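Local coordinates for protein acetyl-CoA acetyltransferase A (Ascaris suum, PDB 6BJA) that is a thiolase that probably transfers acetyl groups between coenzyme A thioesters in lipid metabolism through an acyl-enzyme intermediate, at residues S97-I102 / A380-G385; A288-I293 / P299-K304; D294-P299 / F326-L331; L331-I334 / R338-P341; R363-L368 / S390-K395. All blocks are in the same frame, centred on the assembly; numbering follows the deposited sequence.

Interaction 1: residues S97-I102 / A380-G385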
# COMPACT_ATOMS: atom_id res chain seq x y z
N SER A 97 -21.38 -19.07 -8.69
CA SER A 97 -21.35 -19.36 -7.25
C SER A 97 -22.73 -19.56 -6.63
O SER A 97 -22.94 -20.52 -5.89
CB SER A 97 -20.63 -18.26 -6.47
OG SER A 97 -19.26 -18.14 -6.81
N SER A 98 -23.68 -18.67 -6.87
CA SER A 98 -24.94 -18.83 -6.15
C SER A 98 -25.94 -19.70 -6.88
O SER A 98 -26.96 -20.08 -6.31
CB SER A 98 -25.56 -17.48 -5.78
OG SER A 98 -25.72 -16.59 -6.89
N MET A 99 -25.66 -20.04 -8.15
CA MET A 99 -26.40 -21.14 -8.72
C MET A 99 -25.94 -22.45 -8.07
O MET A 99 -26.76 -23.30 -7.75
CB MET A 99 -26.22 -21.20 -10.24
CG MET A 99 -26.97 -22.34 -10.85
SD MET A 99 -28.73 -22.03 -10.98
CE MET A 99 -28.81 -20.81 -12.33
N LYS A 100 -24.64 -22.61 -7.87
CA LYS A 100 -24.12 -23.76 -7.14
C LYS A 100 -24.70 -23.82 -5.74
O LYS A 100 -25.04 -24.89 -5.24
CB LYS A 100 -22.58 -23.71 -7.12
CG LYS A 100 -21.91 -24.78 -6.27
CD LYS A 100 -22.21 -26.19 -6.74
CE LYS A 100 -21.29 -27.18 -6.04
NZ LYS A 100 -21.68 -28.57 -6.33
N ALA A 101 -24.85 -22.67 -5.10
CA ALA A 101 -25.45 -22.63 -3.77
C ALA A 101 -26.84 -23.23 -3.79
O ALA A 101 -27.19 -24.02 -2.91
CB ALA A 101 -25.49 -21.22 -3.24
N ILE A 102 -27.65 -22.84 -4.78
CA ILE A 102 -29.00 -23.36 -4.89
C ILE A 102 -28.97 -24.88 -5.15
O ILE A 102 -29.73 -25.63 -4.55
CB ILE A 102 -29.81 -22.64 -5.98
CG1 ILE A 102 -30.06 -21.19 -5.57
CG2 ILE A 102 -31.15 -23.34 -6.25
CD1 ILE A 102 -30.59 -20.30 -6.67
N ALA A 380 -32.85 -21.69 -16.13
CA ALA A 380 -31.86 -20.66 -15.89
C ALA A 380 -30.49 -21.30 -16.04
O ALA A 380 -30.24 -22.37 -15.49
CB ALA A 380 -32.02 -20.05 -14.51
N ALA A 381 -29.62 -20.63 -16.80
CA ALA A 381 -28.27 -21.13 -17.07
C ALA A 381 -27.24 -20.03 -16.96
O ALA A 381 -27.50 -18.87 -17.28
CB ALA A 381 -28.22 -21.74 -18.43
N ILE A 382 -26.05 -20.39 -16.46
CA ILE A 382 -25.00 -19.40 -16.23
C ILE A 382 -23.62 -20.04 -16.43
O ILE A 382 -23.41 -21.17 -16.02
CB ILE A 382 -25.13 -18.79 -14.81
CG1 ILE A 382 -24.14 -17.67 -14.57
CG2 ILE A 382 -25.07 -19.87 -13.73
CD1 ILE A 382 -24.62 -16.76 -13.38
N CYS A 383 -22.74 -19.33 -17.15
CA CYS A 383 -21.36 -19.75 -17.34
C CYS A 383 -20.47 -19.10 -16.30
O CYS A 383 -20.84 -18.12 -15.64
CB CYS A 383 -20.86 -19.40 -18.74
SG CYS A 383 -20.64 -17.63 -19.08
N ASN A 384 -19.27 -19.65 -16.14
CA ASN A 384 -18.30 -19.00 -15.28
C ASN A 384 -16.90 -19.12 -15.78
O ASN A 384 -16.57 -20.05 -16.50
CB ASN A 384 -18.40 -19.50 -13.81
CG ASN A 384 -18.17 -20.99 -13.63
OD1 ASN A 384 -19.11 -21.77 -13.50
ND2 ASN A 384 -16.91 -21.37 -13.51
N GLY A 385 -16.10 -18.12 -15.43
CA GLY A 385 -14.69 -18.15 -15.72
C GLY A 385 -14.10 -19.47 -15.28
O GLY A 385 -14.43 -19.98 -14.20
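Met-99 sends CG out anti to its backbone N (chi1 180°) and then bends twice, at chi2 77° and chi3 73°, which curls its methyl CE back over the strand that carries Ala-380 and Ile-382. This is a helix lying on a sheet inside the layered alpha-beta-alpha-beta-alpha thiolase fold: helix 97-110 belongs to the central helical layer, and strand 377-384 to the sheet of the C-terminal half. The backbones stay apart, with the CA atoms of Met-99 and Ile-382 separated by 7.8 Å, a gap that a long, unbranched, flexible methionine can span. Ile-382 offers its CG2 branch to the inside of the bend, 3.9 Å from Met-99 CB and 4.1 Å from Met-99 CE. Two residues earlier on the same strand face, Ala-380 also turns its side chain to the helix, its CB 4.0 Å from Met-99 CE, and the same CE lies 3.8 Å from Ala-380 O; a small alanine fits under the methionine methyl. Val-365 of helix 357-371 and Ile-392 of the next strand also pack on Met-99. Ser-98 OG is tied to Gly-358 O and Ala-362 N, joining the two central helices. Cys-383, predicted to be a catalytic proton acceptor, begins the Cys-X-Gly motif that ends this strand, and Gly-385 N bonds to the oxidised cysteine at position 95. Within that motif, the Asn-384 amide holds Gly-385 O in its own plane, 2.9 Å from ND2, while ND2 itself stands above the Gly-385 carbonyl plane.

Interaction 2: residues A288-I293 / P299-K304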
# COMPACT_ATOMS: atom_id res chain seq x y z
N ALA A 288 -21.91 -28.48 -16.66
CA ALA A 288 -21.04 -28.80 -17.78
C ALA A 288 -19.71 -28.10 -17.66
O ALA A 288 -19.57 -27.10 -16.95
CB ALA A 288 -21.71 -28.42 -19.08
N GLY A 289 -18.71 -28.65 -18.33
CA GLY A 289 -17.42 -27.99 -18.37
C GLY A 289 -16.72 -28.17 -19.70
O GLY A 289 -16.78 -29.23 -20.32
N VAL A 290 -16.02 -27.11 -20.10
CA VAL A 290 -15.25 -27.08 -21.34
C VAL A 290 -13.90 -26.39 -21.10
O VAL A 290 -13.55 -26.04 -19.97
CB VAL A 290 -16.03 -26.33 -22.45
CG1 VAL A 290 -17.36 -27.01 -22.73
CG2 VAL A 290 -16.26 -24.92 -22.03
N GLU A 291 -13.11 -26.21 -22.16
CA GLU A 291 -11.89 -25.42 -22.06
C GLU A 291 -12.17 -24.04 -21.48
O GLU A 291 -13.16 -23.41 -21.85
CB GLU A 291 -11.24 -25.28 -23.44
CG GLU A 291 -10.69 -26.58 -23.99
CD GLU A 291 -9.40 -27.01 -23.32
OE1 GLU A 291 -8.69 -26.15 -22.76
OE2 GLU A 291 -9.10 -28.21 -23.37
N PRO A 292 -11.29 -23.54 -20.61
CA PRO A 292 -11.51 -22.19 -20.06
C PRO A 292 -11.81 -21.12 -21.11
O PRO A 292 -12.71 -20.31 -20.90
CB PRO A 292 -10.19 -21.92 -19.33
CG PRO A 292 -9.86 -23.27 -18.78
CD PRO A 292 -10.22 -24.25 -19.87
N ILE A 293 -11.08 -21.12 -22.22
CA ILE A 293 -11.27 -20.07 -23.21
C ILE A 293 -12.68 -20.13 -23.80
O ILE A 293 -13.21 -19.12 -24.26
CB ILE A 293 -10.20 -20.16 -24.32
CG1 ILE A 293 -10.18 -18.86 -25.13
CG2 ILE A 293 -10.42 -21.37 -25.19
CD1 ILE A 293 -8.92 -18.70 -25.98
N PRO A 299 -22.91 -23.01 -21.29
CA PRO A 299 -24.31 -23.09 -20.87
C PRO A 299 -25.20 -23.96 -21.76
O PRO A 299 -26.00 -24.71 -21.23
CB PRO A 299 -24.77 -21.63 -20.88
CG PRO A 299 -23.53 -20.88 -20.55
CD PRO A 299 -22.44 -21.62 -21.33
N ALA A 300 -25.04 -23.89 -23.07
CA ALA A 300 -25.88 -24.70 -23.93
C ALA A 300 -25.57 -26.18 -23.71
O ALA A 300 -26.46 -27.02 -23.82
CB ALA A 300 -25.68 -24.34 -25.41
N LEU A 301 -24.32 -26.50 -23.38
CA LEU A 301 -23.95 -27.88 -23.10
C LEU A 301 -24.65 -28.38 -21.83
O LEU A 301 -25.18 -29.49 -21.80
CB LEU A 301 -22.43 -28.02 -22.96
CG LEU A 301 -21.88 -29.43 -23.02
CD1 LEU A 301 -22.20 -30.09 -24.37
CD2 LEU A 301 -20.37 -29.38 -22.79
N ALA A 302 -24.70 -27.53 -20.81
CA ALA A 302 -25.38 -27.91 -19.59
C ALA A 302 -26.87 -28.11 -19.85
O ALA A 302 -27.48 -29.04 -19.32
CB ALA A 302 -25.16 -26.85 -18.52
N VAL A 303 -27.45 -27.24 -20.66
CA VAL A 303 -28.88 -27.33 -20.97
C VAL A 303 -29.20 -28.59 -21.78
O VAL A 303 -30.22 -29.24 -21.53
CB VAL A 303 -29.36 -26.07 -21.72
CG1 VAL A 303 -30.75 -26.29 -22.34
CG2 VAL A 303 -29.35 -24.89 -20.78
N LYS A 304 -28.34 -28.96 -22.72
CA LYS A 304 -28.58 -30.18 -23.49
C LYS A 304 -28.67 -31.39 -22.55
O LYS A 304 -29.57 -32.21 -22.67
CB LYS A 304 -27.48 -30.38 -24.54
CG LYS A 304 -27.62 -29.42 -25.69
CD LYS A 304 -26.47 -29.53 -26.68
CE LYS A 304 -26.58 -28.43 -27.71
NZ LYS A 304 -27.91 -28.47 -28.36
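Leu-301 is the first residue of 299-304 to reach across, and it does so with most of its side chain. Its CB lies 4.0 Å from Ala-288 CB, and because CG is anti to the backbone N (chi1 -165°) the branch runs on along the strand end toward Val-290. There its CD2 settles 3.8 Å from Val-290 CG1, the two side chains sliding past one another in opposite directions, and also keeps 4.1 Å from Ala-288 CB. Leucine suits this border: the residue is exposed to solvent, yet its CB and CD2 lie against the strand end. One step further, Ala-302 meets Ala-288 methyl to methyl, CB to CB 3.8 Å. Ala-288 CB comes nearer still to the helix backbone, 3.6 Å from Ala-302 N, and the CA atoms of Ala-288 and Ala-302 are 4.8 Å apart. Small residues on both sides are what allow helix and strand to press this closely. The two elements are consecutive parts of a beta-alpha-beta crossover: strand 280-289 leads into helix 298-310, which packs on the C-terminal sheet before the chain returns as strand 319-322, parallel to the first. The sheet continues under the helix, since Ala-288 is hydrogen-bonded through its backbone to Ala-389, and Ala-302 also rests on Ala-391. Next comes Val-303, turned away from 288-293 and buried on Val-379 and Ala-381, where the helix lies over strand 377-384 of the same sheet.

Interaction 3: residues D294-P299 / F326-L331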
# COMPACT_ATOMS: atom_id res chain seq x y z
N ASP A 294 -13.28 -21.32 -23.80
CA ASP A 294 -14.59 -21.55 -24.42
C ASP A 294 -15.76 -21.47 -23.43
O ASP A 294 -16.84 -21.99 -23.69
CB ASP A 294 -14.62 -22.94 -25.08
CG ASP A 294 -13.70 -23.04 -26.30
OD1 ASP A 294 -13.71 -22.10 -27.12
OD2 ASP A 294 -12.97 -24.07 -26.44
N PHE A 295 -15.52 -20.86 -22.28
CA PHE A 295 -16.54 -20.83 -21.21
C PHE A 295 -17.91 -20.33 -21.70
O PHE A 295 -18.93 -20.79 -21.21
CB PHE A 295 -16.07 -19.96 -20.03
CG PHE A 295 -16.14 -18.49 -20.27
CD1 PHE A 295 -15.26 -17.87 -21.15
CD2 PHE A 295 -17.06 -17.72 -19.60
CE1 PHE A 295 -15.33 -16.52 -21.38
CE2 PHE A 295 -17.12 -16.37 -19.81
CZ PHE A 295 -16.27 -15.76 -20.70
N THR A 296 -17.92 -19.46 -22.69
CA THR A 296 -19.15 -18.88 -23.19
C THR A 296 -20.11 -19.93 -23.77
O THR A 296 -21.30 -19.69 -23.78
CB THR A 296 -18.84 -17.79 -24.25
OG1 THR A 296 -18.04 -16.75 -23.67
CG2 THR A 296 -20.11 -17.15 -24.79
N VAL A 297 -19.61 -21.07 -24.28
CA VAL A 297 -20.50 -22.08 -24.85
C VAL A 297 -20.88 -23.21 -23.89
O VAL A 297 -21.67 -24.09 -24.24
CB VAL A 297 -19.92 -22.70 -26.15
CG1 VAL A 297 -19.59 -21.58 -27.14
CG2 VAL A 297 -18.72 -23.57 -25.86
N ALA A 298 -20.36 -23.17 -22.66
CA ALA A 298 -20.75 -24.18 -21.68
C ALA A 298 -22.25 -24.19 -21.30
O ALA A 298 -22.81 -25.24 -21.02
CB ALA A 298 -19.90 -24.02 -20.40
N PRO A 299 -22.91 -23.01 -21.29
CA PRO A 299 -24.31 -23.09 -20.87
C PRO A 299 -25.20 -23.96 -21.76
O PRO A 299 -26.00 -24.71 -21.23
CB PRO A 299 -24.77 -21.63 -20.88
CG PRO A 299 -23.53 -20.88 -20.55
CD PRO A 299 -22.44 -21.62 -21.33
N PHE A 326 -21.61 -11.39 -21.31
CA PHE A 326 -21.37 -10.56 -22.48
C PHE A 326 -22.57 -10.72 -23.39
O PHE A 326 -23.30 -11.70 -23.26
CB PHE A 326 -20.09 -10.98 -23.22
CG PHE A 326 -18.88 -10.93 -22.35
CD1 PHE A 326 -18.15 -9.77 -22.25
CD2 PHE A 326 -18.52 -12.02 -21.57
CE1 PHE A 326 -17.06 -9.69 -21.41
CE2 PHE A 326 -17.44 -11.95 -20.72
CZ PHE A 326 -16.71 -10.79 -20.64
N SER A 327 -22.77 -9.81 -24.34
CA SER A 327 -23.83 -10.00 -25.32
C SER A 327 -23.65 -11.33 -26.06
O SER A 327 -24.62 -12.02 -26.38
CB SER A 327 -23.84 -8.85 -26.31
OG SER A 327 -24.35 -7.68 -25.70
N VAL A 328 -22.42 -11.70 -26.35
CA VAL A 328 -22.18 -12.94 -27.07
C VAL A 328 -22.67 -14.15 -26.27
O VAL A 328 -23.05 -15.16 -26.86
CB VAL A 328 -20.69 -13.12 -27.46
CG1 VAL A 328 -19.75 -13.05 -26.24
CG2 VAL A 328 -20.48 -14.44 -28.22
N THR A 329 -22.70 -14.06 -24.93
CA THR A 329 -23.21 -15.17 -24.14
C THR A 329 -24.66 -15.49 -24.50
O THR A 329 -25.03 -16.66 -24.67
CB THR A 329 -23.12 -14.85 -22.65
OG1 THR A 329 -21.87 -14.20 -22.39
CG2 THR A 329 -23.24 -16.12 -21.80
N GLY A 330 -25.48 -14.45 -24.60
CA GLY A 330 -26.86 -14.62 -24.99
C GLY A 330 -27.03 -15.10 -26.42
O GLY A 330 -27.77 -16.04 -26.69
N LEU A 331 -26.33 -14.44 -27.33
CA LEU A 331 -26.42 -14.80 -28.75
C LEU A 331 -26.00 -16.24 -29.01
O LEU A 331 -26.64 -16.97 -29.77
CB LEU A 331 -25.56 -13.86 -29.57
CG LEU A 331 -26.15 -12.46 -29.72
CD1 LEU A 331 -25.12 -11.52 -30.28
CD2 LEU A 331 -27.41 -12.46 -30.60
O HOH W 1 -23.97 -18.99 -23.60
O HOH W 2 -19.71 -15.61 -21.68
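Thr-296 and Thr-329 face each other in a buried, water-mediated contact between two outer-layer elements of the C-terminal half: the 3-10 turn leading into helix 298-310 and the first turn of helix 327-337. The direct touch is apolar. Thr-296 CG2 is anti to its backbone N, which aims the methyl at the helix backbone, 3.7 Å from Thr-329 CA. The polar atoms are joined by two waters. One donates to both Thr-296 O and Thr-329 O, at 2.8 Å each; the other binds Thr-296 OG1 at 2.8 Å and Thr-329 OG1 at 2.7 Å. Threonine fits both places, because its methyl packs while its hydroxyl serves a buried water. Beside them the side chains of Phe-295 and Phe-326 cross at about a right angle, with Phe-326 CE2 near the plane of the Phe-295 ring, at its edge, 4.0 Å from CZ. Thr-296 OG1 sits over one face of the Phe-295 ring, toward its rim, and the hydroxyl-linking water lies at the edge of Phe-326. Phe-295 and Thr-329 pack on Cys-383, a predicted catalytic proton acceptor, and Phe-326 touches coenzyme A. Phe-326 closes the Asn-Glu-Ala-Phe motif, one of the signature loops that build a thiolase active site.

Interaction 4: residues L331-I334 / R338-P341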
# COMPACT_ATOMS: atom_id res chain seq x y z
N LEU A 331 -26.33 -14.44 -27.33
CA LEU A 331 -26.42 -14.80 -28.75
C LEU A 331 -26.00 -16.24 -29.01
O LEU A 331 -26.64 -16.97 -29.77
CB LEU A 331 -25.56 -13.86 -29.57
CG LEU A 331 -26.15 -12.46 -29.72
CD1 LEU A 331 -25.12 -11.52 -30.28
CD2 LEU A 331 -27.41 -12.46 -30.60
N ALA A 332 -24.90 -16.67 -28.39
CA ALA A 332 -24.41 -18.01 -28.62
C ALA A 332 -25.41 -19.04 -28.10
O ALA A 332 -25.64 -20.07 -28.73
CB ALA A 332 -23.05 -18.20 -27.95
N PHE A 333 -25.99 -18.77 -26.94
CA PHE A 333 -26.93 -19.68 -26.32
C PHE A 333 -28.16 -19.86 -27.20
O PHE A 333 -28.60 -20.98 -27.47
CB PHE A 333 -27.29 -19.10 -24.93
CG PHE A 333 -28.20 -19.95 -24.09
CD1 PHE A 333 -27.69 -21.04 -23.37
CD2 PHE A 333 -29.54 -19.60 -23.91
CE1 PHE A 333 -28.52 -21.78 -22.52
CE2 PHE A 333 -30.37 -20.35 -23.07
CZ PHE A 333 -29.86 -21.44 -22.38
N ILE A 334 -28.73 -18.72 -27.63
CA ILE A 334 -29.92 -18.70 -28.47
C ILE A 334 -29.66 -19.42 -29.79
O ILE A 334 -30.49 -20.21 -30.25
CB ILE A 334 -30.36 -17.25 -28.70
CG1 ILE A 334 -30.90 -16.65 -27.41
CG2 ILE A 334 -31.44 -17.16 -29.77
CD1 ILE A 334 -31.06 -15.17 -27.45
N ARG A 338 -31.22 -23.01 -30.78
CA ARG A 338 -32.25 -22.62 -31.75
C ARG A 338 -33.51 -22.13 -31.04
O ARG A 338 -34.64 -22.53 -31.38
CB ARG A 338 -32.58 -23.78 -32.68
CG ARG A 338 -31.38 -24.32 -33.44
CD ARG A 338 -31.79 -25.49 -34.32
NE ARG A 338 -30.97 -26.67 -34.06
CZ ARG A 338 -29.97 -27.10 -34.84
NH1 ARG A 338 -29.64 -26.45 -35.95
NH2 ARG A 338 -29.30 -28.19 -34.50
N LEU A 339 -33.32 -21.24 -30.08
CA LEU A 339 -34.43 -20.65 -29.34
C LEU A 339 -35.09 -19.44 -30.01
O LEU A 339 -34.50 -18.71 -30.79
CB LEU A 339 -33.95 -20.24 -27.94
CG LEU A 339 -33.26 -21.34 -27.15
CD1 LEU A 339 -32.81 -20.79 -25.78
CD2 LEU A 339 -34.14 -22.57 -26.99
N ASP A 340 -36.35 -19.23 -29.66
CA ASP A 340 -37.03 -17.99 -29.97
C ASP A 340 -36.48 -16.90 -29.05
O ASP A 340 -36.66 -16.97 -27.82
CB ASP A 340 -38.53 -18.15 -29.78
CG ASP A 340 -39.31 -16.90 -30.11
OD1 ASP A 340 -38.71 -15.83 -30.33
OD2 ASP A 340 -40.55 -16.97 -30.11
N PRO A 341 -35.78 -15.91 -29.62
CA PRO A 341 -35.19 -14.86 -28.77
C PRO A 341 -36.21 -14.15 -27.89
O PRO A 341 -35.85 -13.59 -26.85
CB PRO A 341 -34.57 -13.88 -29.78
CG PRO A 341 -34.50 -14.61 -31.07
CD PRO A 341 -35.58 -15.64 -31.06
O HOH W 3 -32.45 -18.94 -32.67
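Ile-334 O accepts the backbone N-H of Leu-339 at 3.0 Å, with an N-H...O angle of 155° and the donor in the carbonyl plane. A water also donates to this oxygen, weakly, while making a firmer 2.8 Å bond to Leu-339 O, so the end of the helix and the outgoing chain are bridged twice. Ile-334 CG2, anti to its backbone N, points to the outgoing chain, 3.6 Å from Leu-339 O and 4.2 Å from Pro-341 CG. The turn is a Schellman motif closing helix 327-337: Arg-338 takes positive phi (54°), and the six-to-one hydrogen bond of that motif is the one from Leu-339 N. The left-handed conformation is usually easiest for glycine; Arg-338 is exposed, and its first side-chain bond leads away from the helix. Leu-339 instead turns inward and packs on Trp-320. The motif commonly pairs this residue with the one five earlier by apolar packing, here Leu-339 CB 4.4 Å from Ile-334 CG2. Leu-339 CD1 lies 3.7 Å from Phe-333 CE2 and 4.0 Å from Phe-333 CD2, the two side chains crossing obliquely. Phe-333 is buried and also packs on Pro-299 and Val-303 of helix 298-310.

Interaction 5: residues R363-L368 / S390-K395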
# COMPACT_ATOMS: atom_id res chain seq x y z
N ARG A 363 -29.70 -14.59 -8.72
CA ARG A 363 -30.45 -13.46 -9.24
C ARG A 363 -31.23 -13.90 -10.49
O ARG A 363 -32.41 -13.57 -10.62
CB ARG A 363 -29.53 -12.28 -9.55
CG ARG A 363 -30.19 -10.90 -9.58
CD ARG A 363 -31.00 -10.63 -10.84
NE ARG A 363 -30.14 -10.65 -12.04
CZ ARG A 363 -30.60 -10.80 -13.28
NH1 ARG A 363 -31.89 -10.99 -13.51
NH2 ARG A 363 -29.75 -10.77 -14.28
N ILE A 364 -30.62 -14.67 -11.39
CA ILE A 364 -31.37 -15.07 -12.58
C ILE A 364 -32.44 -16.13 -12.27
O ILE A 364 -33.48 -16.16 -12.91
CB ILE A 364 -30.47 -15.58 -13.73
CG1 ILE A 364 -29.72 -16.88 -13.40
CG2 ILE A 364 -29.51 -14.46 -14.13
CD1 ILE A 364 -29.05 -17.57 -14.64
N VAL A 365 -32.24 -16.94 -11.23
CA VAL A 365 -33.29 -17.84 -10.79
C VAL A 365 -34.48 -17.05 -10.23
O VAL A 365 -35.65 -17.36 -10.51
CB VAL A 365 -32.78 -18.84 -9.74
CG1 VAL A 365 -33.93 -19.64 -9.14
CG2 VAL A 365 -31.75 -19.78 -10.36
N VAL A 366 -34.20 -16.03 -9.42
CA VAL A 366 -35.25 -15.15 -8.91
C VAL A 366 -36.04 -14.51 -10.05
O VAL A 366 -37.26 -14.57 -10.06
CB VAL A 366 -34.66 -14.06 -7.97
CG1 VAL A 366 -35.72 -13.02 -7.63
CG2 VAL A 366 -34.10 -14.70 -6.71
N THR A 367 -35.35 -13.93 -11.02
CA THR A 367 -36.02 -13.29 -12.15
C THR A 367 -36.83 -14.30 -12.96
O THR A 367 -37.99 -14.01 -13.36
CB THR A 367 -35.00 -12.57 -13.00
OG1 THR A 367 -34.42 -11.53 -12.20
CG2 THR A 367 -35.64 -11.95 -14.24
N LEU A 368 -36.27 -15.48 -13.18
CA LEU A 368 -37.00 -16.53 -13.90
C LEU A 368 -38.29 -16.92 -13.17
O LEU A 368 -39.35 -17.01 -13.80
CB LEU A 368 -36.11 -17.76 -14.09
CG LEU A 368 -36.78 -18.94 -14.80
CD1 LEU A 368 -37.08 -18.58 -16.25
CD2 LEU A 368 -35.91 -20.18 -14.71
N SER A 390 -23.65 -23.96 -15.18
CA SER A 390 -24.69 -24.60 -14.39
C SER A 390 -26.04 -24.24 -14.97
O SER A 390 -26.21 -23.13 -15.50
CB SER A 390 -24.61 -24.15 -12.93
OG SER A 390 -23.31 -24.34 -12.41
N ALA A 391 -26.98 -25.18 -14.94
CA ALA A 391 -28.35 -24.91 -15.38
C ALA A 391 -29.34 -25.59 -14.45
O ALA A 391 -29.04 -26.65 -13.86
CB ALA A 391 -28.55 -25.37 -16.81
N ILE A 392 -30.51 -24.97 -14.30
CA ILE A 392 -31.55 -25.49 -13.43
C ILE A 392 -32.88 -25.42 -14.17
O ILE A 392 -33.15 -24.47 -14.91
CB ILE A 392 -31.59 -24.73 -12.05
CG1 ILE A 392 -32.52 -25.41 -11.05
CG2 ILE A 392 -31.97 -23.30 -12.24
CD1 ILE A 392 -32.26 -24.94 -9.60
N LEU A 393 -33.68 -26.47 -14.00
CA LEU A 393 -35.02 -26.55 -14.55
C LEU A 393 -36.05 -26.37 -13.44
O LEU A 393 -36.01 -27.09 -12.43
CB LEU A 393 -35.21 -27.91 -15.23
CG LEU A 393 -36.62 -28.23 -15.74
CD1 LEU A 393 -36.96 -27.36 -16.93
CD2 LEU A 393 -36.70 -29.73 -16.09
N ILE A 394 -36.95 -25.41 -13.63
CA ILE A 394 -37.98 -25.15 -12.64
C ILE A 394 -39.37 -25.11 -13.23
O ILE A 394 -39.57 -24.78 -14.40
CB ILE A 394 -37.70 -23.86 -11.88
CG1 ILE A 394 -37.74 -22.64 -12.78
CG2 ILE A 394 -36.35 -23.94 -11.15
CD1 ILE A 394 -37.86 -21.37 -11.96
N LYS A 395 -40.34 -25.48 -12.39
CA LYS A 395 -41.75 -25.42 -12.74
C LYS A 395 -42.41 -24.43 -11.82
O LYS A 395 -42.28 -24.53 -10.60
CB LYS A 395 -42.43 -26.79 -12.59
CG LYS A 395 -43.93 -26.75 -12.97
CD LYS A 395 -44.60 -28.12 -12.85
CE LYS A 395 -44.64 -28.63 -11.41
NZ LYS A 395 -45.38 -29.92 -11.24
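Leu-368 and Ile-394 meet tip to tip, and Val-365 crosses Ile-392 at about a right angle, where helix 357-371 of the central layer of the thiolase fold lies on strand 388-396 of the C-terminal sheet. Val-365 and Leu-368 lie about one helical turn apart, Ile-392 and Ile-394 two residues apart on one strand face, so each helix residue finds its own isoleucine. Leu-368 holds CG anti to the backbone N (chi1 178°) and extends CD2 to the strand, 3.6 Å from both CD1 and CG1 of Ile-394. Ile-394 differs from Ile-392: its CG1 stands between its backbone N and carbonyl carbon (chi1 63°), which carries CD1 to the leucine. Ile-392 turns CG1 anti to N instead, and only its CG2 methyl touches the helix, 4.0 Å from Val-365 CG2. Beta-branched residues suit the strand, and their methyls fill the buried interface; Leu-319 of the edge strand also packs on Leu-368. On the helix itself, Ile-364 CG2 sits over one face of the Arg-363 guanidinium, whose NH1 donates in the guanidinium plane to Thr-367 OG1 at 2.9 Å.

Interactions 1, 3 and 5 are buried, interaction 2 is partly so, and interaction 4 lies at the surface. Interactions 1 and 5 sit side by side on the inner face of the C-terminal sheet: their strands 377-384 and 388-396 are neighbours in it, and both pack a central-layer helix on that sheet by apolar side chains. On the other side of that sheet, interactions 2 and 3 share Pro-299 and helix 298-310, one packing it on a strand, the other joining its start to helix 327-337 through waters near the active site. Interaction 4 follows helix 327-337 from Leu-331 to its capped end, where backbone hydrogen bonding takes over.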